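Long-range contacts in D-glycero-beta-D-manno-heptose-1,7-bisphosphate 7-phosphatase (Mesorhizobium loti, PDB 2O2X), which removes the C-7 phosphate of D-glycero-beta-D-manno-heptose 1,7-bisphosphate, a magnesium-dependent step on the way to ADP-L-glycero-beta-D-manno-heptose: residues G40-V44 / I55-M61; V75-Q81 / V112-C118. All coordinates share one frame; numbering follows the deposited sequence.

Contact 1: residues G40-V44 / I55-M61; sequences GTINV and IVLRPQM
Arg58 reaches across to the 40-44 loop with both its backbone and its guanidinium. Its N donates to Ile42 O at 2.9 Å, and its NH1 donates to Thr41 O at 3.0 Å; the oxygen lies in the guanidinium plane and offers a lone pair in its own carbonyl plane. Arg58 CD passes 3.5 Å from Gly40 O, which sits over one guanidinium face, and the bend at chi3 (65°) then swings the guanidinium round so that NH1 meets Thr41 O. Thr41 O is also packed by the selenomethionine Met61, whose CB lies 3.4 Å away, while the Met61 end crosses the CG2 methyl of Thr41. Ile42 O also takes a water that bridges it to Arg58 O. This half is the tight one: Thr41, Ile42 and Met61 are buried, and Ile42 and Leu57 continue onto Val101 and Leu104 of helix 91-107.

Toward Val44 and Val56, both exposed, the contact thins. The bond from Val44 N to Val56 O (2.8 Å) is nearly straight at 169°, and Val44 CG2 meets the Val56 isopropyl group at 4.1 Å and also reaches Arg58 CG. Water fills in here: one molecule donates to Val44 O and accepts from Val56 N. Asn43, bridged through its backbone to Leu57, sends its amide NH2 to Asp39, a magnesium ligand by similarity, and to Val44 O.

Because backbone carbonyls take most of the donors, the 55-61 segment can hold the loop that follows the probable nucleophile Asp37 largely independently of that loop's side chains, leaving Asn43 to face the probable proton donor, Asp39.

Contact 2: residues V75-Q81 / V112-C118; sequences VVVVTNQ and VDMVLAC
Two neighbouring parallel strands of the central HAD-fold sheet meet here, 75-80 and 114-118, their axes 4.7 Å apart and 12° from parallel. The ladder alternates: Val77 N donates to Met114 O, Leu116 N to Val77 O (2.9 Å, 175°), Thr79 N to Leu116 O and Cys118 N to Thr79 O, and Gln81 N closes it on Cys118 O. On the sheet face bearing Val76 and Val78, Leu116 CD1 presses against Val76 CG1 at 3.5 Å; on the other, Thr79 CG2 meets Ala117 CB at 3.6 Å. Before the ladder starts, Asp113 OD2 accepts from Val75 N at 2.9 Å through its anti lone pair, while OD1 forms a salt bridge with Arg25. An asparagine in place of Asp113 removes the charge that pairs with Arg25 and would probably leave that guanidinium without its mate.

With chi1 at 176°, Thr79 holds OG1 opposite its own N, where Gln81 NE2 donates to it at 2.9 Å in the amide plane; the same NE2 also binds Asp39. Such a strand end, carrying a threonine that by similarity steadies the phosphoryl group, is the motif II position of HAD phosphatases.

Contact 1 closes before contact 2 opens, so the two follow in series along the chain: the 40-44 and 55-61 segments both belong to the connection from strand 34-36 to helix 62-71, which then leads into strand 75-80. Their centres lie 14 Å apart and they touch where Ile42 CD1 packs on Val77 CG2 at 3.8 Å. Helix 91-107, on the crossover from strand 75-80 to strand 114-118, is shared, packing against side chains of both contacts. Strand 34-36 lies beside 75-80 in the sheet, so Asp39, following that strand, comes within hydrogen-bonding range of Asn43 and Gln81, one from each contact, consistent with a jointly built catalytic site.

Contact 1: residues G40-V44 / I55-M61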
loop_
_atom_site.group_PDB
_atom_site.type_symbol
_atom_site.label_atom_id
_atom_site.label_comp_id
_atom_site.label_asym_id
_atom_site.label_seq_id
_atom_site.Cartn_x
_atom_site.Cartn_y
_atom_site.Cartn_z
ATOM N N GLY A 40 4.913 -5.387 -6.922
ATOM C CA GLY A 40 5.008 -6.719 -6.333
ATOM C C GLY A 40 3.755 -7.214 -5.623
ATOM O O GLY A 40 3.663 -8.392 -5.218
ATOM N N THR A 41 2.743 -6.351 -5.509
ATOM C CA THR A 41 1.528 -6.651 -4.765
ATOM C C THR A 41 0.319 -6.391 -5.654
ATOM O O THR A 41 -0.373 -7.336 -6.049
ATOM C CB THR A 41 1.481 -5.865 -3.429
ATOM O OG1 THR A 41 2.557 -6.296 -2.600
ATOM C CG2 THR A 41 0.188 -6.090 -2.668
ATOM N N ILE A 42 0.100 -5.134 -6.050
ATOM C CA ILE A 42 -0.936 -4.765 -6.979
ATOM C C ILE A 42 -0.506 -4.962 -8.410
ATOM O O ILE A 42 -1.292 -5.476 -9.209
ATOM C CB ILE A 42 -1.357 -3.291 -6.739
ATOM C CG1 ILE A 42 -1.939 -3.133 -5.345
ATOM C CG2 ILE A 42 -2.357 -2.831 -7.817
ATOM C CD1 ILE A 42 -2.196 -1.675 -4.978
ATOM N N ASN A 43 0.700 -4.541 -8.735
ATOM C CA ASN A 43 1.231 -4.744 -10.083
ATOM C C ASN A 43 2.482 -5.582 -10.032
ATOM O O ASN A 43 3.125 -5.740 -8.983
ATOM C CB ASN A 43 1.475 -3.407 -10.813
ATOM C CG ASN A 43 2.470 -2.512 -10.116
ATOM O OD1 ASN A 43 2.084 -1.714 -9.284
ATOM N ND2 ASN A 43 3.750 -2.640 -10.449
ATOM N N VAL A 44 2.818 -6.178 -11.162
ATOM C CA VAL A 44 3.992 -6.994 -11.246
ATOM C C VAL A 44 5.232 -6.138 -10.977
ATOM O O VAL A 44 5.362 -5.017 -11.500
ATOM C CB VAL A 44 4.083 -7.674 -12.628
ATOM C CG1 VAL A 44 5.395 -8.451 -12.764
ATOM C CG2 VAL A 44 2.901 -8.598 -12.848
ATOM N N ILE A 55 3.218 -1.686 -17.305
ATOM C CA ILE A 55 2.462 -2.083 -16.093
ATOM C C ILE A 55 1.484 -3.222 -16.385
ATOM O O ILE A 55 0.692 -3.167 -17.343
ATOM C CB ILE A 55 1.717 -0.867 -15.516
ATOM C CG1 ILE A 55 2.714 0.107 -14.896
ATOM C CG2 ILE A 55 0.652 -1.271 -14.490
ATOM C CD1 ILE A 55 3.262 -0.329 -13.506
ATOM N N VAL A 56 1.530 -4.246 -15.532
ATOM C CA VAL A 56 0.604 -5.371 -15.570
ATOM C C VAL A 56 0.119 -5.635 -14.154
ATOM O O VAL A 56 0.935 -5.744 -13.255
ATOM C CB VAL A 56 1.327 -6.627 -16.090
ATOM C CG1 VAL A 56 0.433 -7.844 -16.056
ATOM C CG2 VAL A 56 1.830 -6.372 -17.495
ATOM N N LEU A 57 -1.190 -5.758 -13.979
ATOM C CA LEU A 57 -1.750 -6.100 -12.679
ATOM C C LEU A 57 -1.426 -7.529 -12.276
ATOM O O LEU A 57 -1.292 -8.419 -13.126
ATOM C CB LEU A 57 -3.244 -5.911 -12.670
ATOM C CG LEU A 57 -3.794 -4.509 -12.910
ATOM C CD1 LEU A 57 -5.264 -4.508 -12.713
ATOM C CD2 LEU A 57 -3.145 -3.512 -12.007
ATOM N N ARG A 58 -1.294 -7.751 -10.971
ATOM C CA ARG A 58 -1.302 -9.099 -10.394
ATOM C C ARG A 58 -2.755 -9.477 -10.134
ATOM O O ARG A 58 -3.385 -8.950 -9.215
ATOM C CB ARG A 58 -0.466 -9.162 -9.118
ATOM C CG ARG A 58 1.004 -8.860 -9.330
ATOM C CD ARG A 58 1.830 -9.026 -8.091
ATOM N NE ARG A 58 1.888 -10.423 -7.614
ATOM C CZ ARG A 58 1.190 -10.932 -6.611
ATOM N NH1 ARG A 58 0.354 -10.199 -5.872
ATOM N NH2 ARG A 58 1.338 -12.214 -6.330
ATOM N N PRO A 59 -3.328 -10.378 -10.960
ATOM C CA PRO A 59 -4.772 -10.611 -10.755
ATOM C C PRO A 59 -5.118 -11.201 -9.405
ATOM O O PRO A 59 -6.223 -11.014 -8.924
ATOM C CB PRO A 59 -5.151 -11.571 -11.903
ATOM C CG PRO A 59 -4.031 -11.413 -12.909
ATOM C CD PRO A 59 -2.798 -11.154 -12.097
ATOM N N GLN A 60 -4.176 -11.863 -8.775
ATOM C CA GLN A 60 -4.486 -12.489 -7.479
ATOM C C GLN A 60 -4.681 -11.479 -6.332
ATOM O O GLN A 60 -5.175 -11.843 -5.280
ATOM C CB GLN A 60 -3.482 -13.592 -7.144
ATOM C CG GLN A 60 -2.043 -13.213 -7.124
ATOM C CD GLN A 60 -1.318 -13.386 -8.471
ATOM O OE1 GLN A 60 -1.564 -12.646 -9.439
ATOM N NE2 GLN A 60 -0.381 -14.314 -8.517
HETATM N N MSE A 61 -4.349 -10.209 -6.566
HETATM C CA MSE A 61 -4.655 -9.163 -5.581
HETATM C C MSE A 61 -6.068 -8.608 -5.759
HETATM O O MSE A 61 -6.619 -7.954 -4.874
HETATM C CB MSE A 61 -3.629 -8.013 -5.639
HETATM C CG MSE A 61 -3.581 -7.140 -4.395
HETATM SE SE MSE A 61 -3.360 -8.030 -2.691
HETATM C CE MSE A 61 -1.981 -9.265 -3.180
HETATM O O HOH W 1 -4.012 -6.195 -8.835
HETATM O O HOH W 2 4.059 -4.144 -13.686
#

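Contact 2: residues V75-Q81 / V112-C118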
loop_
_atom_site.group_PDB
_atom_site.type_symbol
_atom_site.label_atom_id
_atom_site.label_comp_id
_atom_site.label_asym_id
_atom_site.label_seq_id
_atom_site.Cartn_x
_atom_site.Cartn_y
_atom_site.Cartn_z
ATOM N N VAL A 75 -8.981 1.472 1.026
ATOM C CA VAL A 75 -7.787 0.825 0.508
ATOM C C VAL A 75 -6.720 1.875 0.286
ATOM O O VAL A 75 -6.919 2.839 -0.449
ATOM C CB VAL A 75 -8.093 0.049 -0.778
ATOM C CG1 VAL A 75 -6.814 -0.556 -1.347
ATOM C CG2 VAL A 75 -9.183 -1.042 -0.540
ATOM N N VAL A 76 -5.595 1.715 0.974
ATOM C CA VAL A 76 -4.537 2.708 1.012
ATOM C C VAL A 76 -3.254 2.121 0.455
ATOM O O VAL A 76 -2.718 1.147 0.986
ATOM C CB VAL A 76 -4.294 3.242 2.438
ATOM C CG1 VAL A 76 -3.194 4.273 2.450
ATOM C CG2 VAL A 76 -5.597 3.819 3.035
ATOM N N VAL A 77 -2.779 2.708 -0.650
ATOM C CA VAL A 77 -1.527 2.265 -1.287
ATOM C C VAL A 77 -0.387 2.978 -0.596
ATOM O O VAL A 77 -0.414 4.199 -0.480
ATOM C CB VAL A 77 -1.528 2.560 -2.786
ATOM C CG1 VAL A 77 -0.176 2.145 -3.410
ATOM C CG2 VAL A 77 -2.689 1.823 -3.480
ATOM N N VAL A 78 0.605 2.236 -0.134
ATOM C CA VAL A 78 1.790 2.814 0.549
ATOM C C VAL A 78 3.019 2.229 -0.146
ATOM O O VAL A 78 3.276 1.027 -0.095
ATOM C CB VAL A 78 1.824 2.558 2.083
ATOM C CG1 VAL A 78 0.795 3.410 2.759
ATOM C CG2 VAL A 78 1.607 1.071 2.426
ATOM N N THR A 79 3.756 3.070 -0.861
ATOM C CA THR A 79 4.790 2.563 -1.790
ATOM C C THR A 79 6.082 3.354 -1.636
ATOM O O THR A 79 6.064 4.583 -1.652
ATOM C CB THR A 79 4.300 2.573 -3.268
ATOM O OG1 THR A 79 5.348 2.177 -4.157
ATOM C CG2 THR A 79 3.802 3.918 -3.723
ATOM N N ASN A 80 7.204 2.647 -1.524
ATOM C CA ASN A 80 8.520 3.255 -1.635
ATOM C C ASN A 80 8.873 3.308 -3.128
ATOM O O ASN A 80 8.751 2.332 -3.864
ATOM C CB ASN A 80 9.622 2.436 -0.959
ATOM C CG ASN A 80 9.574 2.421 0.592
ATOM O OD1 ASN A 80 8.870 3.205 1.236
ATOM N ND2 ASN A 80 10.390 1.534 1.195
ATOM N N GLN A 81 9.308 4.477 -3.574
ATOM C CA GLN A 81 9.728 4.734 -4.939
ATOM C C GLN A 81 11.160 5.249 -4.957
ATOM O O GLN A 81 11.437 6.401 -5.366
ATOM C CB GLN A 81 8.740 5.715 -5.587
ATOM C CG GLN A 81 7.327 5.140 -5.753
ATOM C CD GLN A 81 7.232 4.139 -6.877
ATOM O OE1 GLN A 81 7.769 4.363 -7.975
ATOM N NE2 GLN A 81 6.536 3.030 -6.633
ATOM N N VAL A 112 -8.944 2.196 -5.285
ATOM C CA VAL A 112 -8.280 2.531 -4.036
ATOM C C VAL A 112 -8.740 3.926 -3.604
ATOM O O VAL A 112 -9.417 4.646 -4.359
ATOM C CB VAL A 112 -6.755 2.458 -4.141
ATOM C CG1 VAL A 112 -6.297 1.122 -4.765
ATOM C CG2 VAL A 112 -6.178 3.608 -4.902
ATOM N N ASP A 113 -8.393 4.285 -2.372
ATOM C CA ASP A 113 -8.891 5.509 -1.721
ATOM C C ASP A 113 -7.818 6.520 -1.335
ATOM O O ASP A 113 -8.104 7.692 -1.086
ATOM C CB ASP A 113 -9.717 5.091 -0.532
ATOM C CG ASP A 113 -10.866 4.203 -0.951
ATOM O OD1 ASP A 113 -11.764 4.750 -1.670
ATOM O OD2 ASP A 113 -10.844 2.982 -0.653
HETATM N N MSE A 114 -6.563 6.086 -1.295
HETATM C CA MSE A 114 -5.473 7.012 -1.010
HETATM C C MSE A 114 -4.179 6.381 -1.523
HETATM O O MSE A 114 -4.024 5.145 -1.483
HETATM C CB MSE A 114 -5.385 7.301 0.481
HETATM C CG MSE A 114 -4.325 8.293 0.868
HETATM SE SE MSE A 114 -4.350 8.869 2.708
HETATM C CE MSE A 114 -5.794 10.133 2.576
ATOM N N VAL A 115 -3.278 7.221 -2.015
ATOM C CA VAL A 115 -1.917 6.790 -2.390
ATOM C C VAL A 115 -0.890 7.631 -1.647
ATOM O O VAL A 115 -0.945 8.868 -1.722
ATOM C CB VAL A 115 -1.680 6.948 -3.908
ATOM C CG1 VAL A 115 -0.231 6.595 -4.289
ATOM C CG2 VAL A 115 -2.669 6.091 -4.702
ATOM N N LEU A 116 0.042 6.976 -0.951
ATOM C CA LEU A 116 1.222 7.619 -0.378
ATOM C C LEU A 116 2.463 6.983 -0.971
ATOM O O LEU A 116 2.517 5.765 -1.169
ATOM C CB LEU A 116 1.271 7.560 1.140
ATOM C CG LEU A 116 0.005 8.078 1.838
ATOM C CD1 LEU A 116 -0.971 6.965 2.120
ATOM C CD2 LEU A 116 0.355 8.699 3.194
ATOM N N ALA A 117 3.446 7.808 -1.300
ATOM C CA ALA A 117 4.692 7.331 -1.855
ATOM C C ALA A 117 5.871 8.111 -1.304
ATOM O O ALA A 117 5.770 9.331 -1.045
ATOM C CB ALA A 117 4.679 7.428 -3.372
ATOM N N CYS A 118 6.967 7.408 -1.104
ATOM C CA CYS A 118 8.196 7.967 -0.517
ATOM C C CYS A 118 9.383 7.700 -1.421
ATOM O O CYS A 118 9.707 6.544 -1.681
ATOM C CB CYS A 118 8.455 7.385 0.847
ATOM S SG CYS A 118 9.923 8.185 1.609
#